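Local coordinates for water stress and hypersensitive response domain-containing protein (Archaeoglobus fulgidus DSM 4304, PDB 3BUT), which is of unknown function but belongs to the late embryogenesis abundant (LEA_2) family and possibly binds lipids, at residues V32-S37 with P102-G107; E44-K49 with R81-T86; Q17-A22 with T68-L73. The protein carries 4 engineered substitutions. One frame throughout, in Å; residues are numbered along the deposited sequence.

Following the chain from the N terminus, residues 17-22 open the first loop, then 32-37 and 44-49 begin two more. Residues 68-73 close interaction 3, 81-86 close interaction 2 and 102-107 close interaction 1. Interaction 2 is therefore nested inside the loop of interaction 1, whereas interaction 3 crosses both. Interaction 1 joins the two inner strands of the four-stranded sheet; interaction 2 sets a hairpin turn of that sheet against helix 83-89, on the opposite side of the chain's centre, with contact centres about 33 Å apart. Interaction 3 pairs two neighbouring strands of the three-stranded sheet and meets interaction 1 where V36 packs on L69, so the sheets touch.

Interaction 1 of 3, residues V32-S37 with P102-G107; sequences VPIVVS and PTIEIG. Engineered in segment 102-107: I106 (natural residue Val).
V35 and E105 form a hydrogen-bonded pair in an antiparallel ladder, followed by V36 and I104 as a non-hydrogen-bonded pair; the strand axes run at 142° to each other. Among the backbone bonds, E105 N to V35 O is short (2.7 Å) and almost straight, while the return bond from V35 N to E105 O is weak at 3.4 Å. The ladder thus slackens toward I34 and I106. At its other end S37 N reaches T103 O at 3.0 Å, and the same carbonyl receives a CA-H...O contact from V36.

Polar side-chain contacts gather at S37. S37 OG, placed between the backbone N and the carbonyl carbon (chi1 57°), lies 3.3 Å from both E105 OE2 and T103 O; each bond would be weak, and the geometry does not settle which acceptor takes the proton. E105, extended beyond CG, carries its carboxylate alongside S37. T103 OG1 turns to Y54 instead.

Apolar contacts line the ladder. I34 CG2 and I104 CG2 lie side by side at 3.8 Å, V36 reaches across P102 (V36 CG1 to P102 CB 4.1 Å), and V32 CG2 meets CG2 of the engineered I106 at 4.0 Å.

Both strands are inner members of the four-stranded sheet. Strand 48-61 bonds to I34 and V36 through V61 and V59; on the opposite flank strand 111-123 bonds to I104 through E112, while its F116 and P114 pack on P102 and I104.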
ATOM      1  N   VAL A  32       7.687  36.173 -25.707  1.00 20.52           N
ATOM      2  CA  VAL A  32       6.260  35.904 -25.922  1.00 22.66           C
ATOM      3  C   VAL A  32       5.741  35.007 -24.783  1.00 20.03           C
ATOM      4  O   VAL A  32       6.547  34.393 -24.081  1.00 17.13           O
ATOM      5  CB  VAL A  32       5.995  35.264 -27.319  1.00 12.30           C
ATOM      6  CG1 VAL A  32       6.331  36.248 -28.428  1.00 19.86           C
ATOM      7  CG2 VAL A  32       6.766  33.971 -27.487  1.00 30.32           C
ATOM      8  N   PRO A  33       4.405  34.956 -24.565  1.00 17.08           N
ATOM      9  CA  PRO A  33       3.941  34.113 -23.465  1.00 23.27           C
ATOM     10  C   PRO A  33       3.903  32.628 -23.804  1.00 26.18           C
ATOM     11  O   PRO A  33       3.696  32.261 -24.960  1.00 29.57           O
ATOM     12  CB  PRO A  33       2.528  34.629 -23.199  1.00 26.73           C
ATOM     13  CG  PRO A  33       2.069  35.132 -24.498  1.00 27.45           C
ATOM     14  CD  PRO A  33       3.283  35.645 -25.229  1.00 27.57           C
ATOM     15  N   ILE A  34       4.125  31.798 -22.790  1.00 28.06           N
ATOM     16  CA  ILE A  34       4.008  30.351 -22.909  1.00 27.56           C
ATOM     17  C   ILE A  34       2.588  30.011 -22.493  1.00 24.73           C
ATOM     18  O   ILE A  34       2.088  30.552 -21.508  1.00 23.37           O
ATOM     19  CB  ILE A  34       5.010  29.638 -21.971  1.00 25.80           C
ATOM     20  CG1 ILE A  34       6.452  29.902 -22.410  1.00 40.33           C
ATOM     21  CG2 ILE A  34       4.749  28.129 -21.903  1.00 40.83           C
ATOM     22  CD1 ILE A  34       7.493  29.376 -21.425  1.00 43.25           C
ATOM     23  N   VAL A  35       1.916  29.158 -23.258  1.00 18.71           N
ATOM     24  CA  VAL A  35       0.659  28.573 -22.792  1.00 21.78           C
ATOM     25  C   VAL A  35       0.862  27.077 -22.560  1.00 19.50           C
ATOM     26  O   VAL A  35       1.312  26.369 -23.451  1.00 25.63           O
ATOM     27  CB  VAL A  35      -0.515  28.807 -23.775  1.00 23.70           C
ATOM     28  CG1 VAL A  35      -1.847  28.424 -23.120  1.00 18.89           C
ATOM     29  CG2 VAL A  35      -0.551  30.249 -24.239  1.00 24.69           C
ATOM     30  N   VAL A  36       0.569  26.616 -21.348  1.00 20.85           N
ATOM     31  CA  VAL A  36       0.512  25.189 -21.062  1.00 17.29           C
ATOM     32  C   VAL A  36      -0.966  24.830 -21.093  1.00 13.87           C
ATOM     33  O   VAL A  36      -1.684  25.075 -20.126  1.00 22.84           O
ATOM     34  CB  VAL A  36       1.122  24.829 -19.677  1.00 18.71           C
ATOM     35  CG1 VAL A  36       1.167  23.318 -19.488  1.00 32.59           C
ATOM     36  CG2 VAL A  36       2.520  25.407 -19.525  1.00 20.18           C
ATOM     37  N   SER A  37      -1.424  24.277 -22.212  1.00 12.54           N
ATOM     38  CA  SER A  37      -2.853  23.984 -22.399  1.00 12.00           C
ATOM     39  C   SER A  37      -3.331  22.788 -21.569  1.00 15.29           C
ATOM     40  O   SER A  37      -4.516  22.655 -21.266  1.00 18.32           O
ATOM     41  CB  SER A  37      -3.161  23.760 -23.874  1.00 12.27           C
ATOM     42  OG  SER A  37      -2.358  22.713 -24.383  1.00 26.29           O
ATOM     43  N   PRO A 102       3.727  17.847 -20.598  1.00 18.47           N
ATOM     44  CA  PRO A 102       2.913  19.036 -20.834  1.00 15.43           C
ATOM     45  C   PRO A 102       2.805  19.404 -22.307  1.00 21.70           C
ATOM     46  O   PRO A 102       3.736  19.176 -23.083  1.00 19.84           O
ATOM     47  CB  PRO A 102       3.650  20.130 -20.065  1.00 15.94           C
ATOM     48  CG  PRO A 102       5.052  19.680 -20.000  1.00 22.55           C
ATOM     49  CD  PRO A 102       5.025  18.182 -19.982  1.00 26.39           C
ATOM     50  N   THR A 103       1.645  19.939 -22.671  1.00 21.75           N
ATOM     51  CA  THR A 103       1.386  20.448 -24.002  1.00 18.87           C
ATOM     52  C   THR A 103       1.632  21.942 -23.965  1.00 17.26           C
ATOM     53  O   THR A 103       0.833  22.696 -23.416  1.00 21.32           O
ATOM     54  CB  THR A 103      -0.067  20.190 -24.430  1.00 19.09           C
ATOM     55  OG1 THR A 103      -0.382  18.806 -24.245  1.00 30.68           O
ATOM     56  CG2 THR A 103      -0.260  20.549 -25.886  1.00 32.44           C
ATOM     57  N   ILE A 104       2.754  22.352 -24.545  1.00 20.60           N
ATOM     58  CA  ILE A 104       3.190  23.738 -24.548  1.00 19.57           C
ATOM     59  C   ILE A 104       2.870  24.332 -25.900  1.00 17.00           C
ATOM     60  O   ILE A 104       3.316  23.818 -26.923  1.00 20.47           O
ATOM     61  CB  ILE A 104       4.712  23.842 -24.286  1.00 23.26           C
ATOM     62  CG1 ILE A 104       5.071  23.206 -22.941  1.00 22.67           C
ATOM     63  CG2 ILE A 104       5.175  25.294 -24.352  1.00 29.75           C
ATOM     64  CD1 ILE A 104       6.552  22.989 -22.741  1.00 40.52           C
ATOM     65  N   GLU A 105       2.093  25.410 -25.907  1.00 13.07           N
ATOM     66  CA  GLU A 105       1.669  26.030 -27.152  1.00 26.72           C
ATOM     67  C   GLU A 105       2.377  27.356 -27.348  1.00 38.00           C
ATOM     68  O   GLU A 105       2.206  28.284 -26.554  1.00 50.94           O
ATOM     69  CB  GLU A 105       0.150  26.246 -27.180  1.00 22.98           C
ATOM     70  CG  GLU A 105      -0.692  24.981 -26.998  1.00 41.20           C
ATOM     71  CD  GLU A 105      -2.198  25.237 -27.046  1.00 40.28           C
ATOM     72  OE1 GLU A 105      -2.629  26.396 -26.864  1.00 45.46           O
ATOM     73  OE2 GLU A 105      -2.956  24.266 -27.259  1.00 44.61           O
ATOM     74  N   ILE A 106       3.209  27.428 -28.384  1.00 53.25           N
ATOM     75  CA  ILE A 106       3.674  28.710 -28.910  1.00 60.18           C
ATOM     76  C   ILE A 106       3.396  28.701 -30.421  1.00 64.83           C
ATOM     77  O   ILE A 106       4.188  28.181 -31.217  1.00 67.66           O
ATOM     78  CB  ILE A 106       5.169  29.024 -28.574  1.00 64.42           C
ATOM     79  CG1 ILE A 106       5.449  28.866 -27.069  1.00 53.33           C
ATOM     80  CG2 ILE A 106       5.520  30.451 -29.018  1.00 49.97           C
ATOM     81  CD1 ILE A 106       6.919  28.751 -26.691  1.00 53.18           C
ATOM     82  N   GLY A 107       2.241  29.251 -30.794  1.00 51.23           N
ATOM     83  CA  GLY A 107       1.780  29.236 -32.176  1.00 46.50           C
ATOM     84  C   GLY A 107       0.332  28.800 -32.294  1.00 45.05           C
ATOM     85  O   GLY A 107      -0.256  28.856 -33.376  1.00 37.34           O
TER

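Interaction 2 of 3, residues E44-K49 with R81-T86; sequences EMNGVK and REWWVT
The type I' turn from M45 to V48, closed by backbone bonds in both directions between these two residues, faces the first turn of helix 83-89, with the CA atoms of V48 and W83 5.9 Å apart. M45, a selenomethionine, bends at its third torsion (chi3 81°) and folds over one face of the W83 indole. M45 SE stands 4.4 Å from the centroid of the W83 five-membered ring, almost on the ring normal, and M45 CE makes a CH-pi contact 3.9 Å from the same centroid, while M45 CB approaches W83 CD1 at 3.5 Å. N46 ND2 gives T86 OG1 a hydrogen bond of 3.0 Å, lying in the amide plane and nearly straight. T86 OG1 in turn donates to W83 O at 2.6 Å on a carbonyl lone pair, so one hydroxyl relays turn to helix. N46 OD1 accepts K95 N, which helps fix the amide's rotation, and W83 NE1 is hydrogen-bonded to T94 OG1. V48 splits its two methyls between T86 and E82: V48 CG2 meets T86 CG2 at 3.8 Å and CG1 lies against the aliphatic part and carboxylate of E82. This is a beta hairpin with a two-residue type I' loop, docked on a helix by a Met-aromatic contact and an Asn-Thr hydrogen bond.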
ATOM      1  N   GLU A  44       4.030   4.430 -13.417  1.00 23.75           N
ATOM      2  CA  GLU A  44       4.255   2.993 -13.488  1.00 18.10           C
ATOM      3  C   GLU A  44       4.960   2.529 -12.233  1.00 19.62           C
ATOM      4  O   GLU A  44       5.866   3.195 -11.737  1.00 21.42           O
ATOM      5  CB  GLU A  44       5.062   2.604 -14.734  1.00 15.68           C
ATOM      6  CG  GLU A  44       4.307   2.763 -16.040  1.00 28.42           C
ATOM      7  CD  GLU A  44       4.935   2.006 -17.198  1.00 54.28           C
ATOM      8  OE1 GLU A  44       5.603   0.975 -16.962  1.00 64.02           O
ATOM      9  OE2 GLU A  44       4.744   2.440 -18.353  1.00 60.54           O
HETATM   10  N   MSE A  45       4.511   1.395 -11.707  1.00 19.80           N
HETATM   11  CA  MSE A  45       5.087   0.785 -10.517  1.00 20.19           C
HETATM   12  C   MSE A  45       5.316  -0.697 -10.829  1.00 18.87           C
HETATM   13  O   MSE A  45       4.358  -1.442 -11.034  1.00 26.78           O
HETATM   14  CB  MSE A  45       4.146   0.966  -9.319  1.00 16.34           C
HETATM   15  CG  MSE A  45       3.855   2.424  -8.955  1.00 21.38           C
HETATM   16 SE   MSE A  45       2.524   2.651  -7.556  1.00 44.25          SE
HETATM   17  CE  MSE A  45       3.645   2.341  -5.991  1.00 26.46           C
ATOM     18  N   ASN A  46       6.588  -1.097 -10.890  1.00 21.19           N
ATOM     19  CA  ASN A  46       7.026  -2.424 -11.385  1.00 21.98           C
ATOM     20  C   ASN A  46       6.427  -2.877 -12.724  1.00 18.89           C
ATOM     21  O   ASN A  46       6.133  -4.059 -12.908  1.00 33.68           O
ATOM     22  CB  ASN A  46       6.795  -3.517 -10.339  1.00 17.04           C
ATOM     23  CG  ASN A  46       7.521  -3.261  -9.044  1.00 21.87           C
ATOM     24  OD1 ASN A  46       8.622  -2.701  -9.024  1.00 18.92           O
ATOM     25  ND2 ASN A  46       6.918  -3.696  -7.944  1.00 21.26           N
ATOM     26  N   GLY A  47       6.247  -1.944 -13.651  1.00 21.68           N
ATOM     27  CA  GLY A  47       5.638  -2.265 -14.937  1.00 26.09           C
ATOM     28  C   GLY A  47       4.123  -2.406 -14.923  1.00 28.75           C
ATOM     29  O   GLY A  47       3.530  -2.781 -15.929  1.00 35.64           O
ATOM     30  N   VAL A  48       3.490  -2.128 -13.786  1.00 21.75           N
ATOM     31  CA  VAL A  48       2.040  -1.957 -13.746  1.00 23.94           C
ATOM     32  C   VAL A  48       1.749  -0.467 -13.931  1.00 20.97           C
ATOM     33  O   VAL A  48       2.258   0.363 -13.180  1.00 24.04           O
ATOM     34  CB  VAL A  48       1.425  -2.447 -12.410  1.00 27.62           C
ATOM     35  CG1 VAL A  48      -0.089  -2.271 -12.409  1.00 31.57           C
ATOM     36  CG2 VAL A  48       1.787  -3.900 -12.147  1.00 24.11           C
ATOM     37  N   LYS A  49       0.949  -0.130 -14.937  1.00 16.41           N
ATOM     38  CA  LYS A  49       0.580   1.262 -15.186  1.00 20.20           C
ATOM     39  C   LYS A  49      -0.607   1.664 -14.312  1.00 21.00           C
ATOM     40  O   LYS A  49      -1.764   1.466 -14.686  1.00 29.09           O
ATOM     41  CB  LYS A  49       0.277   1.485 -16.669  1.00 20.65           C
ATOM     42  CG  LYS A  49       0.230   2.950 -17.078  1.00 20.52           C
ATOM     43  CD  LYS A  49       0.495   3.140 -18.569  1.00 26.75           C
ATOM     44  CE  LYS A  49      -0.682   2.698 -19.431  1.00 31.42           C
ATOM     45  NZ  LYS A  49      -0.427   2.979 -20.873  1.00 51.73           N
ATOM     46  N   ARG A  81      -4.194  -2.004  -6.941  1.00 23.70           N
ATOM     47  CA  ARG A  81      -4.353  -3.311  -6.290  1.00 22.96           C
ATOM     48  C   ARG A  81      -3.648  -4.451  -7.031  1.00 10.84           C
ATOM     49  O   ARG A  81      -3.452  -5.535  -6.467  1.00 17.75           O
ATOM     50  CB  ARG A  81      -5.830  -3.666  -6.101  1.00 21.58           C
ATOM     51  CG  ARG A  81      -6.555  -2.871  -5.023  1.00 30.66           C
ATOM     52  CD  ARG A  81      -8.019  -3.304  -4.881  1.00 43.50           C
ATOM     53  NE  ARG A  81      -8.797  -3.143  -6.114  1.00 57.02           N
ATOM     54  CZ  ARG A  81      -9.219  -4.146  -6.884  1.00 49.16           C
ATOM     55  NH1 ARG A  81      -8.946  -5.406  -6.566  1.00 46.27           N
ATOM     56  NH2 ARG A  81      -9.916  -3.887  -7.982  1.00 47.86           N
ATOM     57  N   GLU A  82      -3.289  -4.228  -8.292  1.00 20.52           N
ATOM     58  CA  GLU A  82      -2.530  -5.239  -9.017  1.00 27.76           C
ATOM     59  C   GLU A  82      -1.035  -4.948  -8.989  1.00 14.90           C
ATOM     60  O   GLU A  82      -0.233  -5.758  -9.443  1.00 25.28           O
ATOM     61  CB  GLU A  82      -3.066  -5.471 -10.436  1.00 36.23           C
ATOM     62  CG  GLU A  82      -3.142  -4.250 -11.330  1.00 39.98           C
ATOM     63  CD  GLU A  82      -3.629  -4.588 -12.727  1.00 39.23           C
ATOM     64  OE1 GLU A  82      -4.623  -5.339 -12.850  1.00 37.42           O
ATOM     65  OE2 GLU A  82      -3.021  -4.095 -13.702  1.00 37.08           O
ATOM     66  N   TRP A  83      -0.670  -3.797  -8.431  1.00 27.78           N
ATOM     67  CA  TRP A  83       0.733  -3.480  -8.176  1.00 28.35           C
ATOM     68  C   TRP A  83       1.204  -4.268  -6.965  1.00 24.66           C
ATOM     69  O   TRP A  83       2.321  -4.780  -6.947  1.00 30.11           O
ATOM     70  CB  TRP A  83       0.948  -1.973  -7.944  1.00 33.41           C
ATOM     71  CG  TRP A  83       2.099  -1.688  -7.004  1.00 34.17           C
ATOM     72  CD1 TRP A  83       3.429  -1.755  -7.297  1.00 23.15           C
ATOM     73  CD2 TRP A  83       2.015  -1.351  -5.611  1.00 33.59           C
ATOM     74  NE1 TRP A  83       4.174  -1.462  -6.186  1.00 17.80           N
ATOM     75  CE2 TRP A  83       3.335  -1.214  -5.136  1.00 26.67           C
ATOM     76  CE3 TRP A  83       0.950  -1.149  -4.722  1.00 35.24           C
ATOM     77  CZ2 TRP A  83       3.624  -0.882  -3.812  1.00 21.07           C
ATOM     78  CZ3 TRP A  83       1.237  -0.815  -3.408  1.00 32.72           C
ATOM     79  CH2 TRP A  83       2.566  -0.681  -2.967  1.00 31.88           C
ATOM     80  N   TRP A  84       0.340  -4.358  -5.959  1.00 29.56           N
ATOM     81  CA  TRP A  84       0.681  -4.985  -4.691  1.00 22.08           C
ATOM     82  C   TRP A  84       1.295  -6.377  -4.839  1.00 25.36           C
ATOM     83  O   TRP A  84       2.268  -6.703  -4.154  1.00 21.37           O
ATOM     84  CB  TRP A  84      -0.526  -5.003  -3.744  1.00 28.58           C
ATOM     85  CG  TRP A  84      -0.208  -5.662  -2.442  1.00 31.00           C
ATOM     86  CD1 TRP A  84      -0.705  -6.842  -1.984  1.00 28.33           C
ATOM     87  CD2 TRP A  84       0.723  -5.202  -1.448  1.00 40.38           C
ATOM     88  NE1 TRP A  84      -0.159  -7.141  -0.758  1.00 52.54           N
ATOM     89  CE2 TRP A  84       0.721  -6.151  -0.408  1.00 39.72           C
ATOM     90  CE3 TRP A  84       1.548  -4.072  -1.332  1.00 37.85           C
ATOM     91  CZ2 TRP A  84       1.511  -6.010   0.736  1.00 41.49           C
ATOM     92  CZ3 TRP A  84       2.333  -3.934  -0.197  1.00 30.80           C
ATOM     93  CH2 TRP A  84       2.310  -4.898   0.819  1.00 28.41           C
ATOM     94  N   VAL A  85       0.742  -7.171  -5.755  1.00 28.97           N
ATOM     95  CA  VAL A  85       1.288  -8.478  -6.124  1.00 28.34           C
ATOM     96  C   VAL A  85       2.778  -8.388  -6.466  1.00 21.89           C
ATOM     97  O   VAL A  85       3.586  -9.153  -5.937  1.00 20.37           O
ATOM     98  CB  VAL A  85       0.534  -9.076  -7.346  1.00 30.85           C
ATOM     99  CG1 VAL A  85       1.014 -10.495  -7.650  1.00 33.15           C
ATOM    100  CG2 VAL A  85      -0.977  -9.058  -7.119  1.00 37.15           C
ATOM    101  N   THR A  86       3.116  -7.429  -7.326  1.00 20.52           N
ATOM    102  CA  THR A  86       4.474  -7.251  -7.847  1.00 22.92           C
ATOM    103  C   THR A  86       5.440  -6.745  -6.785  1.00 16.92           C
ATOM    104  O   THR A  86       6.628  -7.077  -6.812  1.00 18.32           O
ATOM    105  CB  THR A  86       4.510  -6.280  -9.058  1.00 25.01           C
ATOM    106  OG1 THR A  86       4.266  -4.937  -8.623  1.00 19.11           O
ATOM    107  CG2 THR A  86       3.469  -6.645 -10.083  1.00 14.78           C
TER

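Interaction 3 of 3, residues Q17-A22 with T68-L73; sequences QTEIVA and TLKFSL
S72 OG donates a short hydrogen bond to E19 OE2 (2.7 Å), meeting it from above the carboxylate plane. The E19 side chain, extended throughout with CG trans to the backbone N (chi1 -176°), runs along the ladder to reach S72. In the K70 conformer described here, one of two, E19 OE2 also lies 3.5 Å from K70 NZ, a longer salt bridge, while OE1 accepts the backbone N of V12; the carboxylate is thus gripped at both oxygens.

Two hydrogen-bonded pairs carry the backbone ladder. I20 N to L73 O and L73 N to I20 O are both 2.8 Å, and A22 N to F71 O and F71 N to A22 O are both 2.9 Å. Between them V21 and S72 form a non-hydrogen-bonded pair, with a CA-H...O contact from V21 to F71 O.

Packing divides between the faces. Beside E19 and S72, V21 crosses the aliphatic part of K70, V21 CG1 lying 3.9 Å from K70 CG. On the other face A22 CB and F71 CB lie 4.2 Å apart, and I20 CG2 approaches L73 CD1 at 4.3 Å.

Strand 17-27 is the middle member of the three-stranded sheet, with E19 and V21 bonded to G11 and to M9 of strand 3-10. Strand 34-45 of the other sheet lies across from strand 66-76: Y39 meets the F71 ring edge-to-face and Y41 packs on L73, while L127 of the second subunit touches I20.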
ATOM      1  N   GLN A  17      -9.798   7.129  -4.936  1.00 36.45           N
ATOM      2  CA  GLN A  17      -8.736   7.740  -5.725  1.00 27.54           C
ATOM      3  C   GLN A  17      -7.713   8.467  -4.859  1.00 27.98           C
ATOM      4  O   GLN A  17      -8.060   9.071  -3.841  1.00 33.49           O
ATOM      5  CB  GLN A  17      -9.329   8.683  -6.776  1.00 27.38           C
ATOM      6  CG  GLN A  17      -8.564   8.693  -8.095  1.00 39.24           C
ATOM      7  CD  GLN A  17      -9.266   9.475  -9.196  1.00 41.29           C
ATOM      8  OE1 GLN A  17      -9.708  10.605  -8.990  1.00 57.26           O
ATOM      9  NE2 GLN A  17      -9.354   8.877 -10.380  1.00 35.37           N
ATOM     10  N   THR A  18      -6.451   8.389  -5.274  1.00 26.55           N
ATOM     11  CA  THR A  18      -5.332   9.033  -4.580  1.00 20.73           C
ATOM     12  C   THR A  18      -4.734  10.099  -5.493  1.00 18.64           C
ATOM     13  O   THR A  18      -4.429   9.820  -6.649  1.00 24.48           O
ATOM     14  CB  THR A  18      -4.237   7.992  -4.204  1.00 24.88           C
ATOM     15  OG1 THR A  18      -4.809   6.949  -3.405  1.00 33.53           O
ATOM     16  CG2 THR A  18      -3.075   8.637  -3.446  1.00 30.65           C
ATOM     17  N   GLU A  19      -4.564  11.313  -4.973  1.00 21.27           N
ATOM     18  CA  GLU A  19      -3.984  12.413  -5.745  1.00 21.25           C
ATOM     19  C   GLU A  19      -2.604  12.799  -5.234  1.00 17.52           C
ATOM     20  O   GLU A  19      -2.378  12.903  -4.033  1.00 21.08           O
ATOM     21  CB  GLU A  19      -4.912  13.632  -5.724  1.00 22.91           C
ATOM     22  CG  GLU A  19      -4.445  14.821  -6.575  1.00 15.32           C
ATOM     23  CD  GLU A  19      -5.239  16.086  -6.301  1.00 25.08           C
ATOM     24  OE1 GLU A  19      -6.120  16.066  -5.418  1.00 31.66           O
ATOM     25  OE2 GLU A  19      -4.980  17.107  -6.967  1.00 27.69           O
ATOM     26  N   ILE A  20      -1.684  12.985  -6.168  1.00 19.85           N
ATOM     27  CA  ILE A  20      -0.393  13.574  -5.880  1.00 24.45           C
ATOM     28  C   ILE A  20      -0.378  14.903  -6.621  1.00 24.06           C
ATOM     29  O   ILE A  20      -0.808  14.973  -7.770  1.00 24.71           O
ATOM     30  CB  ILE A  20       0.764  12.658  -6.338  1.00 17.79           C
ATOM     31  CG1 ILE A  20       0.681  11.307  -5.616  1.00 21.09           C
ATOM     32  CG2 ILE A  20       2.118  13.315  -6.070  1.00 29.89           C
ATOM     33  CD1 ILE A  20       1.537  10.201  -6.229  1.00 30.75           C
ATOM     34  N   VAL A  21       0.081  15.958  -5.951  1.00 23.39           N
ATOM     35  CA  VAL A  21       0.149  17.280  -6.553  1.00 18.28           C
ATOM     36  C   VAL A  21       1.605  17.685  -6.704  1.00 22.87           C
ATOM     37  O   VAL A  21       2.343  17.740  -5.723  1.00 18.60           O
ATOM     38  CB  VAL A  21      -0.603  18.348  -5.712  1.00 22.36           C
ATOM     39  CG1 VAL A  21      -0.623  19.693  -6.434  1.00 24.52           C
ATOM     40  CG2 VAL A  21      -2.020  17.905  -5.409  1.00 19.95           C
ATOM     41  N   ALA A  22       2.011  17.951  -7.944  1.00 20.48           N
ATOM     42  CA  ALA A  22       3.329  18.491  -8.233  1.00 21.86           C
ATOM     43  C   ALA A  22       3.188  19.986  -8.480  1.00 24.92           C
ATOM     44  O   ALA A  22       2.287  20.410  -9.199  1.00 23.28           O
ATOM     45  CB  ALA A  22       3.932  17.798  -9.449  1.00 21.60           C
ATOM     46  N   THR A  68       3.960  29.433 -10.754  1.00 20.69           N
ATOM     47  CA  THR A  68       3.851  28.074 -10.239  1.00 17.88           C
ATOM     48  C   THR A  68       2.754  27.332 -11.002  1.00 21.00           C
ATOM     49  O   THR A  68       1.608  27.768 -11.036  1.00 29.01           O
ATOM     50  CB  THR A  68       3.613  28.051  -8.718  1.00 21.48           C
ATOM     51  OG1 THR A  68       4.724  28.671  -8.065  1.00 33.89           O
ATOM     52  CG2 THR A  68       3.475  26.617  -8.190  1.00 18.66           C
ATOM     53  N   LEU A  69       3.137  26.231 -11.643  1.00 19.42           N
ATOM     54  CA  LEU A  69       2.201  25.346 -12.327  1.00 22.83           C
ATOM     55  C   LEU A  69       1.848  24.157 -11.442  1.00 19.03           C
ATOM     56  O   LEU A  69       2.715  23.619 -10.763  1.00 19.45           O
ATOM     57  CB  LEU A  69       2.805  24.817 -13.629  1.00 24.27           C
ATOM     58  CG  LEU A  69       3.427  25.738 -14.680  1.00 22.95           C
ATOM     59  CD1 LEU A  69       3.799  24.911 -15.895  1.00 27.33           C
ATOM     60  CD2 LEU A  69       2.511  26.881 -15.068  1.00 29.88           C
ATOM     61  N   LYS A  70       0.579  23.750 -11.493  1.00 22.18           N
ATOM     62  CA  LYS A  70       0.060  22.642 -10.688  0.70 23.04           C
ATOM     63  C   LYS A  70      -0.325  21.454 -11.574  1.00 26.47           C
ATOM     64  O   LYS A  70      -1.121  21.589 -12.515  1.00 28.53           O
ATOM     65  CB  LYS A  70      -1.143  23.111  -9.850  0.70 17.64           C
ATOM     66  CG  LYS A  70      -1.994  22.001  -9.223  0.70 29.49           C
ATOM     67  CD  LYS A  70      -3.319  22.552  -8.701  0.70 30.07           C
ATOM     68  CE  LYS A  70      -4.462  21.546  -8.856  0.70 45.46           C
ATOM     69  NZ  LYS A  70      -4.466  20.459  -7.829  0.70 28.12           N
ATOM     70  N   PHE A  71       0.250  20.298 -11.261  1.00 22.57           N
ATOM     71  CA  PHE A  71      -0.039  19.050 -11.950  1.00 23.03           C
ATOM     72  C   PHE A  71      -0.697  18.073 -10.968  1.00 26.09           C
ATOM     73  O   PHE A  71      -0.103  17.680  -9.963  1.00 26.28           O
ATOM     74  CB  PHE A  71       1.242  18.458 -12.556  1.00 25.50           C
ATOM     75  CG  PHE A  71       1.958  19.393 -13.502  1.00 22.50           C
ATOM     76  CD1 PHE A  71       1.558  19.504 -14.829  1.00 19.79           C
ATOM     77  CD2 PHE A  71       3.032  20.158 -13.065  1.00 25.98           C
ATOM     78  CE1 PHE A  71       2.206  20.371 -15.707  1.00 18.66           C
ATOM     79  CE2 PHE A  71       3.685  21.025 -13.929  1.00 22.17           C
ATOM     80  CZ  PHE A  71       3.276  21.128 -15.258  1.00 29.43           C
ATOM     81  N   SER A  72      -1.943  17.717 -11.255  1.00 19.83           N
ATOM     82  CA  SER A  72      -2.696  16.796 -10.428  1.00 12.02           C
ATOM     83  C   SER A  72      -2.579  15.398 -11.009  1.00 19.97           C
ATOM     84  O   SER A  72      -3.088  15.126 -12.093  1.00 32.00           O
ATOM     85  CB  SER A  72      -4.161  17.228 -10.363  1.00 22.01           C
ATOM     86  OG  SER A  72      -4.928  16.318  -9.598  1.00 41.42           O
ATOM     87  N   LEU A  73      -1.898  14.518 -10.285  1.00 20.50           N
ATOM     88  CA  LEU A  73      -1.679  13.156 -10.743  1.00 19.33           C
ATOM     89  C   LEU A  73      -2.556  12.224  -9.937  1.00 22.60           C
ATOM     90  O   LEU A  73      -2.322  12.027  -8.747  1.00 27.57           O
ATOM     91  CB  LEU A  73      -0.207  12.769 -10.582  1.00 22.38           C
ATOM     92  CG  LEU A  73       0.866  13.826 -10.872  1.00 33.48           C
ATOM     93  CD1 LEU A  73       2.226  13.338 -10.413  1.00 41.04           C
ATOM     94  CD2 LEU A  73       0.907  14.204 -12.342  1.00 38.64           C
TER